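Local coordinates for VAO-type flavoprotein oxidase VAO615 (Myceliophthora thermophila, PDB 6F72), which binds one bicovalently attached FAD per subunit and probably acts as an oxidoreductase that is rapidly reoxidised by molecular oxygen, its substrate still unidentified, at residues A[188-193]-A[293-298]; A[415-420]-A[466-471]; A[537-542]-A[556-561]. All coordinates share one frame; numbering follows the deposited sequence.

How the contacts relate
From the N terminus, contact 1 comes first: it joins the loop 188-193, which turns a corner at Gly192 between strands 179-186 and 193-198, to the end of strand 288-298, closing a loop of 99 residues inside the PCMH-type FAD-binding region. Contact 2 closes one of 45 residues, packing the end of edge strand 412-419 against the short helix 468-471 that leads into its sheet neighbour 472-480. Contact 3 closes the shortest loop, 13 residues, between helix 536-546 and the turn before strand 563-565. The three are in series; none encloses or crosses another. Contacts 2 and 3 approach to about 7 Å between nearest atoms, contacts 1 and 3 to about 14 Å, and no pair touches.

Contact 1. Residues A[188-193]-A[293-298]; sequences PYYKGP and TARLHR
The aromatic ring of Tyr190 carries the aliphatic stem of Arg295 on one face and the backbone of its own segment on the other. Arg295 CG stands 3.8 Å from the Tyr190 ring centroid and 7° off the ring normal, a CH-pi contact nearly straight above the centre. The next carbon runs on over the same face, with Arg295 CD 3.5 Å from Tyr190 CD1. On the opposite face Gly192 N lies nearer the rim, and at the edge, in the ring plane, is Pro193 O. With CG anti to the backbone N (chi1 -175°), the ring is carried forward past Gly192, and Tyr190 OH donates to Pro193 O at 2.7 Å, in the carbonyl plane and on a lone pair.

That carbonyl also accepts from the other segment: Leu296 N meets Pro193 O at 3.1 Å, with a nearly linear N-H...O angle of 168°, and comes from above the carbonyl plane. Two donors therefore grip one oxygen, which fixes the end of the Tyr190 side chain and the start of strand 193-198 together. Beside this bond the apolar carbons Pro193 CB and Leu296 CB pack at 3.9 Å. Gly192, at the corner, has backbone angles that would jam a side chain against the preceding carbonyl.

The polar end of Arg295 turns away from the tyrosine to Asn250 OD1 and Pro459 O, its chain bent at chi3. The contact continues the antiparallel pairing of strands 193-198 and 288-298, in which Ala294 and Ala195 are joined by backbone hydrogen bonding. Leu252 of strand 251-257 touches Tyr190 and Arg295, while Phe181 of strand 179-186 and His215 of strand 215-216 both pack on Pro193 and Leu296.

Contact 2. Residues A[415-420]-A[466-471]; sequences SRIIPR and HPAWRT
Ile417 lays its CD1 methyl over one face of the Trp469 indole, 4.1 Å from the centroid of the five-membered ring and 21° off its normal. This CH-pi contact is displaced toward the rim, with Trp469 CE2 closest to CD1 at 3.9 Å, and the two side chains cross at about a right angle. The other branch, CG2, lies anti to the backbone N and rests on Ala468: it comes within 3.7 Å of Ala468 O.

At the far end Arg420 N donates to Thr471 O at 2.8 Å, with an N-H...O angle of 167°, and the Pro419 CA-H adds a CA-H...O contact to the same oxygen. Pro419 is the N-cap of helix 420-424, while the Arg420 guanidinium reaches beyond to a salt bridge with Asp335. Within 466-471, His466 ND1 accepts from Ala468 N at 3.0 Å in the histidine ring plane, capping helix 468-471.

The side chain of Trp469 comes to about 6 Å from the bound FAD and also meets Tyr516 edge-to-face. The contact is thus apolar at Ile417 and Trp469 and polar where one backbone bond joins the first residue of helix 420-424 to Thr471, the last of helix 468-471.

Contact 3. Residues A[537-542]-A[556-561]; sequences ARLLRV and TGVGSE
Val558 and Leu539 carry the apolar part of this contact, their side chains crossing at about a right angle. The CG2 methyl of Val558 sits 3.8 Å from Leu539 CB and also approaches Leu539 CD1. Its other methyl, CG1, is anti to the backbone N (chi1 174°), which sends it to the helix backbone: Val558 CG1 lies 3.4 Å from Leu539 O and 3.7 Å from Leu540 N. The valine fork thus straddles a side chain and the peptide that follows it. Replacing this valine by alanine removes both methyls and would probably leave Leu539 CB and the 539-540 peptide without their packing partners, opening a gap between helix and turn.

A second van der Waals group centres on one methyl of Leu540. Leu540 CD1 packs 3.7 Å from Gly559 CA and 3.8 Å from Glu561 OE2, the leucine and glutamate approaching from opposite directions. Gly559 has positive phi (78°), which favours glycine.

Hydrogen bonds shape the turn. Gly557 to Ser560 forms a type II beta turn, closed by Ser560 N to Gly557 O at 3.1 Å; Ser560 OG donates to the same Gly557 O at 2.7 Å, in the carbonyl plane and on a lone pair. Tyr532 packs on both Leu539 and Val558.

Both segments belong to the berberine-like region, and the contact ties helix 536-546 to the turn before strand 563-565. Residues 537-542 and 556-561 share no hydrogen bond and meet by apolar packing, while Tyr536, just before on the same helix, adds a polar link from its OH to Gly559 N.

Contact 1. Residues A[188-193]-A[293-298]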
loop_
_atom_site.group_PDB
_atom_site.type_symbol
_atom_site.label_atom_id
_atom_site.label_comp_id
_atom_site.label_asym_id
_atom_site.label_seq_id
_atom_site.Cartn_x
_atom_site.Cartn_y
_atom_site.Cartn_z
ATOM N N PRO A 188 -11.993 -23.311 -14.353
ATOM C CA PRO A 188 -12.359 -22.968 -15.746
ATOM C C PRO A 188 -11.635 -21.708 -16.268
ATOM O O PRO A 188 -11.207 -21.679 -17.426
ATOM C CB PRO A 188 -13.867 -22.726 -15.660
ATOM C CG PRO A 188 -14.306 -23.491 -14.457
ATOM C CD PRO A 188 -13.182 -23.400 -13.479
ATOM N N TYR A 189 -11.477 -20.713 -15.397
ATOM C CA TYR A 189 -10.902 -19.399 -15.710
ATOM C C TYR A 189 -9.400 -19.273 -15.416
ATOM O O TYR A 189 -8.795 -18.228 -15.694
ATOM C CB TYR A 189 -11.645 -18.321 -14.906
ATOM C CG TYR A 189 -11.926 -18.743 -13.487
ATOM C CD1 TYR A 189 -10.915 -18.716 -12.515
ATOM C CD2 TYR A 189 -13.200 -19.197 -13.114
ATOM C CE1 TYR A 189 -11.164 -19.126 -11.212
ATOM C CE2 TYR A 189 -13.462 -19.603 -11.808
ATOM C CZ TYR A 189 -12.441 -19.562 -10.865
ATOM O OH TYR A 189 -12.685 -19.965 -9.574
ATOM N N TYR A 190 -8.812 -20.307 -14.825
ATOM C CA TYR A 190 -7.362 -20.354 -14.630
ATOM C C TYR A 190 -6.833 -21.776 -14.524
ATOM O O TYR A 190 -7.346 -22.585 -13.748
ATOM C CB TYR A 190 -6.875 -19.513 -13.415
ATOM C CG TYR A 190 -5.361 -19.508 -13.335
ATOM C CD1 TYR A 190 -4.604 -18.865 -14.326
ATOM C CD2 TYR A 190 -4.674 -20.204 -12.318
ATOM C CE1 TYR A 190 -3.222 -18.885 -14.295
ATOM C CE2 TYR A 190 -3.281 -20.227 -12.287
ATOM C CZ TYR A 190 -2.569 -19.565 -13.280
ATOM O OH TYR A 190 -1.204 -19.572 -13.304
ATOM N N LYS A 191 -5.801 -22.053 -15.314
ATOM C CA LYS A 191 -5.043 -23.284 -15.228
ATOM C C LYS A 191 -3.562 -22.960 -15.318
ATOM O O LYS A 191 -3.098 -22.375 -16.299
ATOM C CB LYS A 191 -5.446 -24.284 -16.307
ATOM C CG LYS A 191 -6.821 -24.906 -16.132
ATOM C CD LYS A 191 -7.331 -25.410 -17.479
ATOM C CE LYS A 191 -8.841 -25.260 -17.614
ATOM N NZ LYS A 191 -9.582 -26.474 -17.171
ATOM N N GLY A 192 -2.837 -23.316 -14.263
ATOM C CA GLY A 192 -1.401 -23.112 -14.207
ATOM C C GLY A 192 -0.883 -23.018 -12.777
ATOM O O GLY A 192 -1.631 -23.294 -11.821
ATOM N N PRO A 193 0.393 -22.604 -12.615
ATOM C CA PRO A 193 0.955 -22.542 -11.264
ATOM C C PRO A 193 0.246 -21.480 -10.437
ATOM O O PRO A 193 -0.269 -20.491 -10.989
ATOM C CB PRO A 193 2.423 -22.152 -11.490
ATOM C CG PRO A 193 2.628 -22.111 -12.979
ATOM C CD PRO A 193 1.289 -21.995 -13.617
ATOM N N THR A 293 -4.987 -17.201 -2.492
ATOM C CA THR A 293 -4.344 -18.014 -3.498
ATOM C C THR A 293 -4.280 -17.138 -4.735
ATOM O O THR A 293 -5.270 -16.489 -5.094
ATOM C CB THR A 293 -5.131 -19.301 -3.729
ATOM O OG1 THR A 293 -5.306 -19.940 -2.464
ATOM C CG2 THR A 293 -4.395 -20.243 -4.693
ATOM N N ALA A 294 -3.106 -17.097 -5.357
ATOM C CA ALA A 294 -2.886 -16.234 -6.505
ATOM C C ALA A 294 -2.035 -16.902 -7.558
ATOM O O ALA A 294 -1.179 -17.745 -7.253
ATOM C CB ALA A 294 -2.251 -14.923 -6.077
ATOM N N ARG A 295 -2.288 -16.493 -8.795
ATOM C CA ARG A 295 -1.518 -16.891 -9.966
ATOM C C ARG A 295 -0.013 -16.664 -9.814
ATOM O O ARG A 295 0.427 -15.634 -9.316
ATOM C CB ARG A 295 -2.031 -16.148 -11.212
ATOM C CG ARG A 295 -3.540 -16.227 -11.412
ATOM C CD ARG A 295 -4.004 -15.733 -12.788
ATOM N NE ARG A 295 -3.720 -14.321 -13.039
ATOM C CZ ARG A 295 -4.220 -13.601 -14.050
ATOM N NH1 ARG A 295 -5.064 -14.153 -14.934
ATOM N NH2 ARG A 295 -3.876 -12.320 -14.177
ATOM N N LEU A 296 0.753 -17.667 -10.217
ATOM C CA LEU A 296 2.182 -17.532 -10.449
ATOM C C LEU A 296 2.420 -17.540 -11.939
ATOM O O LEU A 296 1.628 -18.101 -12.678
ATOM C CB LEU A 296 2.960 -18.677 -9.792
ATOM C CG LEU A 296 3.131 -18.603 -8.274
ATOM C CD1 LEU A 296 3.967 -19.780 -7.802
ATOM C CD2 LEU A 296 3.768 -17.288 -7.847
ATOM N N HIS A 297 3.512 -16.933 -12.379
ATOM C CA HIS A 297 3.789 -16.815 -13.809
ATOM C C HIS A 297 5.189 -17.321 -14.092
ATOM O O HIS A 297 6.088 -17.096 -13.290
ATOM C CB HIS A 297 3.646 -15.356 -14.229
ATOM C CG HIS A 297 2.404 -14.700 -13.705
ATOM N ND1 HIS A 297 1.189 -14.790 -14.350
ATOM C CD2 HIS A 297 2.184 -13.959 -12.592
ATOM C CE1 HIS A 297 0.276 -14.133 -13.659
ATOM N NE2 HIS A 297 0.853 -13.614 -12.591
ATOM N N ARG A 298 5.371 -18.017 -15.213
ATOM C CA ARG A 298 6.677 -18.565 -15.573
ATOM C C ARG A 298 7.750 -17.470 -15.613
ATOM O O ARG A 298 7.558 -16.423 -16.237
ATOM C CB ARG A 298 6.622 -19.333 -16.903
ATOM C CG ARG A 298 7.858 -20.181 -17.211
ATOM C CD ARG A 298 8.054 -21.295 -16.179
ATOM N NE ARG A 298 9.213 -22.155 -16.452
ATOM C CZ ARG A 298 10.461 -21.915 -16.036
ATOM N NH1 ARG A 298 10.749 -20.830 -15.322
ATOM N NH2 ARG A 298 11.435 -22.773 -16.333
#

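Contact 2. Residues A[415-420]-A[466-471]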
loop_
_atom_site.group_PDB
_atom_site.type_symbol
_atom_site.label_atom_id
_atom_site.label_comp_id
_atom_site.label_asym_id
_atom_site.label_seq_id
_atom_site.Cartn_x
_atom_site.Cartn_y
_atom_site.Cartn_z
ATOM N N SER A 415 -1.954 10.421 -4.555
ATOM C CA SER A 415 -1.847 9.727 -5.824
ATOM C C SER A 415 -2.862 10.172 -6.856
ATOM O O SER A 415 -3.977 10.631 -6.550
ATOM C CB SER A 415 -1.981 8.198 -5.642
ATOM O OG SER A 415 -3.251 7.881 -5.097
ATOM N N ARG A 416 -2.467 9.995 -8.100
ATOM C CA ARG A 416 -3.419 10.051 -9.174
ATOM C C ARG A 416 -3.117 8.910 -10.124
ATOM O O ARG A 416 -1.948 8.668 -10.456
ATOM C CB ARG A 416 -3.357 11.427 -9.857
ATOM C CG ARG A 416 -4.594 11.769 -10.673
ATOM C CD ARG A 416 -5.817 12.074 -9.817
ATOM N NE ARG A 416 -6.913 12.440 -10.693
ATOM C CZ ARG A 416 -8.207 12.427 -10.386
ATOM N NH1 ARG A 416 -8.625 12.041 -9.185
ATOM N NH2 ARG A 416 -9.092 12.798 -11.319
ATOM N N ILE A 417 -4.163 8.161 -10.481
ATOM C CA ILE A 417 -4.120 7.272 -11.627
ATOM C C ILE A 417 -4.480 8.166 -12.808
ATOM O O ILE A 417 -5.558 8.763 -12.838
ATOM C CB ILE A 417 -5.109 6.096 -11.505
ATOM C CG1 ILE A 417 -4.681 5.171 -10.361
ATOM C CG2 ILE A 417 -5.157 5.294 -12.797
ATOM C CD1 ILE A 417 -5.828 4.603 -9.564
ATOM N N ILE A 418 -3.536 8.274 -13.739
ATOM C CA ILE A 418 -3.625 9.197 -14.876
ATOM C C ILE A 418 -3.969 8.423 -16.169
ATOM O O ILE A 418 -3.161 7.609 -16.627
ATOM C CB ILE A 418 -2.320 10.029 -15.031
ATOM C CG1 ILE A 418 -1.994 10.779 -13.715
ATOM C CG2 ILE A 418 -2.422 10.998 -16.206
ATOM C CD1 ILE A 418 -0.656 11.500 -13.676
ATOM N N PRO A 419 -5.170 8.669 -16.745
ATOM C CA PRO A 419 -5.595 8.038 -18.021
ATOM C C PRO A 419 -4.599 8.231 -19.163
ATOM O O PRO A 419 -4.018 9.308 -19.300
ATOM C CB PRO A 419 -6.906 8.757 -18.369
ATOM C CG PRO A 419 -7.407 9.325 -17.094
ATOM C CD PRO A 419 -6.260 9.440 -16.119
ATOM N N ARG A 420 -4.404 7.187 -19.960
ATOM C CA ARG A 420 -3.632 7.252 -21.215
ATOM C C ARG A 420 -4.067 8.369 -22.177
ATOM O O ARG A 420 -3.214 9.006 -22.815
ATOM C CB ARG A 420 -3.714 5.916 -21.943
ATOM C CG ARG A 420 -2.663 5.722 -23.021
ATOM C CD ARG A 420 -3.018 4.538 -23.902
ATOM N NE ARG A 420 -1.856 3.679 -24.134
ATOM C CZ ARG A 420 -1.638 2.508 -23.544
ATOM N NH1 ARG A 420 -2.501 2.007 -22.674
ATOM N NH2 ARG A 420 -0.536 1.828 -23.822
ATOM N N HIS A 466 -11.208 -0.405 -9.609
ATOM C CA HIS A 466 -11.680 0.844 -10.204
ATOM C C HIS A 466 -11.387 0.901 -11.722
ATOM O O HIS A 466 -10.248 0.645 -12.147
ATOM C CB HIS A 466 -11.049 2.038 -9.470
ATOM C CG HIS A 466 -11.728 3.350 -9.742
ATOM N ND1 HIS A 466 -11.667 3.978 -10.965
ATOM C CD2 HIS A 466 -12.480 4.152 -8.946
ATOM C CE1 HIS A 466 -12.349 5.112 -10.915
ATOM N NE2 HIS A 466 -12.864 5.234 -9.705
ATOM N N PRO A 467 -12.409 1.233 -12.552
ATOM C CA PRO A 467 -12.222 1.269 -14.012
ATOM C C PRO A 467 -11.103 2.193 -14.526
ATOM O O PRO A 467 -10.531 1.915 -15.581
ATOM C CB PRO A 467 -13.592 1.706 -14.537
ATOM C CG PRO A 467 -14.267 2.343 -13.370
ATOM C CD PRO A 467 -13.796 1.562 -12.181
ATOM N N ALA A 468 -10.758 3.236 -13.770
ATOM C CA ALA A 468 -9.632 4.124 -14.121
ATOM C C ALA A 468 -8.329 3.343 -14.301
ATOM O O ALA A 468 -7.499 3.704 -15.126
ATOM C CB ALA A 468 -9.452 5.234 -13.085
ATOM N N TRP A 469 -8.173 2.246 -13.559
ATOM C CA TRP A 469 -7.054 1.340 -13.793
ATOM C C TRP A 469 -6.956 0.870 -15.253
ATOM O O TRP A 469 -5.859 0.812 -15.803
ATOM C CB TRP A 469 -7.121 0.142 -12.862
ATOM C CG TRP A 469 -6.694 0.403 -11.443
ATOM C CD1 TRP A 469 -7.508 0.512 -10.351
ATOM C CD2 TRP A 469 -5.349 0.563 -10.959
ATOM N NE1 TRP A 469 -6.752 0.704 -9.209
ATOM C CE2 TRP A 469 -5.428 0.754 -9.557
ATOM C CE3 TRP A 469 -4.085 0.567 -11.574
ATOM C CZ2 TRP A 469 -4.284 0.957 -8.753
ATOM C CZ3 TRP A 469 -2.947 0.760 -10.781
ATOM C CH2 TRP A 469 -3.057 0.957 -9.376
ATOM N N ARG A 470 -8.088 0.557 -15.884
ATOM C CA ARG A 470 -8.068 0.045 -17.272
ATOM C C ARG A 470 -7.690 1.116 -18.311
ATOM O O ARG A 470 -6.989 0.831 -19.289
ATOM C CB ARG A 470 -9.397 -0.638 -17.654
ATOM C CG ARG A 470 -9.930 -1.631 -16.627
ATOM C CD ARG A 470 -8.971 -2.787 -16.379
ATOM N NE ARG A 470 -9.467 -3.674 -15.333
ATOM C CZ ARG A 470 -8.731 -4.568 -14.674
ATOM N NH1 ARG A 470 -7.440 -4.717 -14.942
ATOM N NH2 ARG A 470 -9.304 -5.323 -13.748
ATOM N N THR A 471 -8.159 2.335 -18.094
ATOM C CA THR A 471 -7.810 3.457 -18.977
ATOM C C THR A 471 -6.512 4.166 -18.539
ATOM O O THR A 471 -5.882 4.864 -19.340
ATOM C CB THR A 471 -8.973 4.465 -19.108
ATOM O OG1 THR A 471 -9.385 4.883 -17.805
ATOM C CG2 THR A 471 -10.173 3.840 -19.831
#

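Contact 3. Residues A[537-542]-A[556-561]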
loop_
_atom_site.group_PDB
_atom_site.type_symbol
_atom_site.label_atom_id
_atom_site.label_comp_id
_atom_site.label_asym_id
_atom_site.label_seq_id
_atom_site.Cartn_x
_atom_site.Cartn_y
_atom_site.Cartn_z
ATOM N N ALA A 537 -21.984 1.488 -4.737
ATOM C CA ALA A 537 -23.292 0.958 -4.329
ATOM C C ALA A 537 -23.220 -0.559 -4.106
ATOM O O ALA A 537 -23.738 -1.060 -3.100
ATOM C CB ALA A 537 -24.363 1.305 -5.350
ATOM N N ARG A 538 -22.551 -1.262 -5.025
ATOM C CA ARG A 538 -22.450 -2.722 -4.974
ATOM C C ARG A 538 -21.496 -3.176 -3.874
ATOM O O ARG A 538 -21.777 -4.160 -3.181
ATOM C CB ARG A 538 -22.039 -3.335 -6.313
ATOM C CG ARG A 538 -22.380 -4.816 -6.377
ATOM C CD ARG A 538 -21.672 -5.554 -7.492
ATOM N NE ARG A 538 -21.717 -6.984 -7.218
ATOM C CZ ARG A 538 -20.984 -7.905 -7.837
ATOM N NH1 ARG A 538 -20.130 -7.557 -8.796
ATOM N NH2 ARG A 538 -21.118 -9.183 -7.495
ATOM N N LEU A 539 -20.383 -2.459 -3.733
ATOM C CA LEU A 539 -19.458 -2.649 -2.616
ATOM C C LEU A 539 -20.168 -2.489 -1.277
ATOM O O LEU A 539 -19.908 -3.245 -0.338
ATOM C CB LEU A 539 -18.261 -1.710 -2.742
ATOM C CG LEU A 539 -17.256 -2.067 -3.843
ATOM C CD1 LEU A 539 -16.318 -0.914 -4.171
ATOM C CD2 LEU A 539 -16.459 -3.324 -3.502
ATOM N N LEU A 540 -21.076 -1.523 -1.198
ATOM C CA LEU A 540 -21.856 -1.278 0.010
ATOM C C LEU A 540 -22.857 -2.392 0.298
ATOM O O LEU A 540 -23.070 -2.760 1.460
ATOM C CB LEU A 540 -22.556 0.084 -0.049
ATOM C CG LEU A 540 -23.200 0.601 1.237
ATOM C CD1 LEU A 540 -22.160 0.903 2.326
ATOM C CD2 LEU A 540 -24.020 1.844 0.921
ATOM N N ARG A 541 -23.478 -2.911 -0.755
ATOM C CA ARG A 541 -24.338 -4.089 -0.642
ATOM C C ARG A 541 -23.592 -5.319 -0.126
ATOM O O ARG A 541 -24.135 -6.051 0.699
ATOM C CB ARG A 541 -25.020 -4.393 -1.962
ATOM C CG ARG A 541 -26.141 -3.424 -2.300
ATOM C CD ARG A 541 -27.047 -3.983 -3.385
ATOM N NE ARG A 541 -26.354 -4.198 -4.656
ATOM C CZ ARG A 541 -26.172 -3.268 -5.600
ATOM N NH1 ARG A 541 -26.598 -2.014 -5.447
ATOM N NH2 ARG A 541 -25.538 -3.595 -6.714
ATOM N N VAL A 542 -22.373 -5.553 -0.620
ATOM C CA VAL A 542 -21.549 -6.681 -0.155
ATOM C C VAL A 542 -21.171 -6.465 1.326
ATOM O O VAL A 542 -21.282 -7.381 2.136
ATOM C CB VAL A 542 -20.271 -6.900 -1.012
ATOM C CG1 VAL A 542 -19.455 -8.084 -0.491
ATOM C CG2 VAL A 542 -20.623 -7.140 -2.472
ATOM N N THR A 556 -12.048 5.987 5.259
ATOM C CA THR A 556 -12.256 5.914 3.796
ATOM C C THR A 556 -12.619 4.521 3.260
ATOM O O THR A 556 -12.591 4.304 2.039
ATOM C CB THR A 556 -11.103 6.519 2.943
ATOM O OG1 THR A 556 -10.013 5.589 2.836
ATOM C CG2 THR A 556 -10.628 7.895 3.472
ATOM N N GLY A 557 -12.983 3.597 4.150
ATOM C CA GLY A 557 -13.405 2.258 3.735
ATOM C C GLY A 557 -14.852 2.205 3.284
ATOM O O GLY A 557 -15.657 3.068 3.658
ATOM N N VAL A 558 -15.203 1.172 2.509
ATOM C CA VAL A 558 -16.596 0.979 2.133
ATOM C C VAL A 558 -17.420 0.800 3.409
ATOM O O VAL A 558 -17.090 -0.035 4.248
ATOM C CB VAL A 558 -16.792 -0.235 1.175
ATOM C CG1 VAL A 558 -18.272 -0.503 0.920
ATOM C CG2 VAL A 558 -16.043 -0.024 -0.135
ATOM N N GLY A 559 -18.466 1.610 3.551
ATOM C CA GLY A 559 -19.377 1.512 4.686
ATOM C C GLY A 559 -18.839 2.116 5.976
ATOM O O GLY A 559 -19.400 1.877 7.053
ATOM N N SER A 560 -17.763 2.904 5.870
ATOM C CA SER A 560 -17.134 3.528 7.045
ATOM C C SER A 560 -17.959 4.676 7.587
ATOM O O SER A 560 -17.831 5.024 8.773
ATOM C CB SER A 560 -15.729 4.025 6.725
ATOM O OG SER A 560 -15.758 4.942 5.653
ATOM N N GLU A 561 -18.796 5.258 6.724
ATOM C CA GLU A 561 -19.694 6.351 7.092
ATOM C C GLU A 561 -20.734 5.952 8.162
ATOM O O GLU A 561 -21.477 6.796 8.653
ATOM C CB GLU A 561 -20.334 6.994 5.834
ATOM C CG GLU A 561 -21.469 6.210 5.156
ATOM C CD GLU A 561 -21.024 5.108 4.172
ATOM O OE1 GLU A 561 -19.814 4.792 4.075
ATOM O OE2 GLU A 561 -21.908 4.524 3.488
#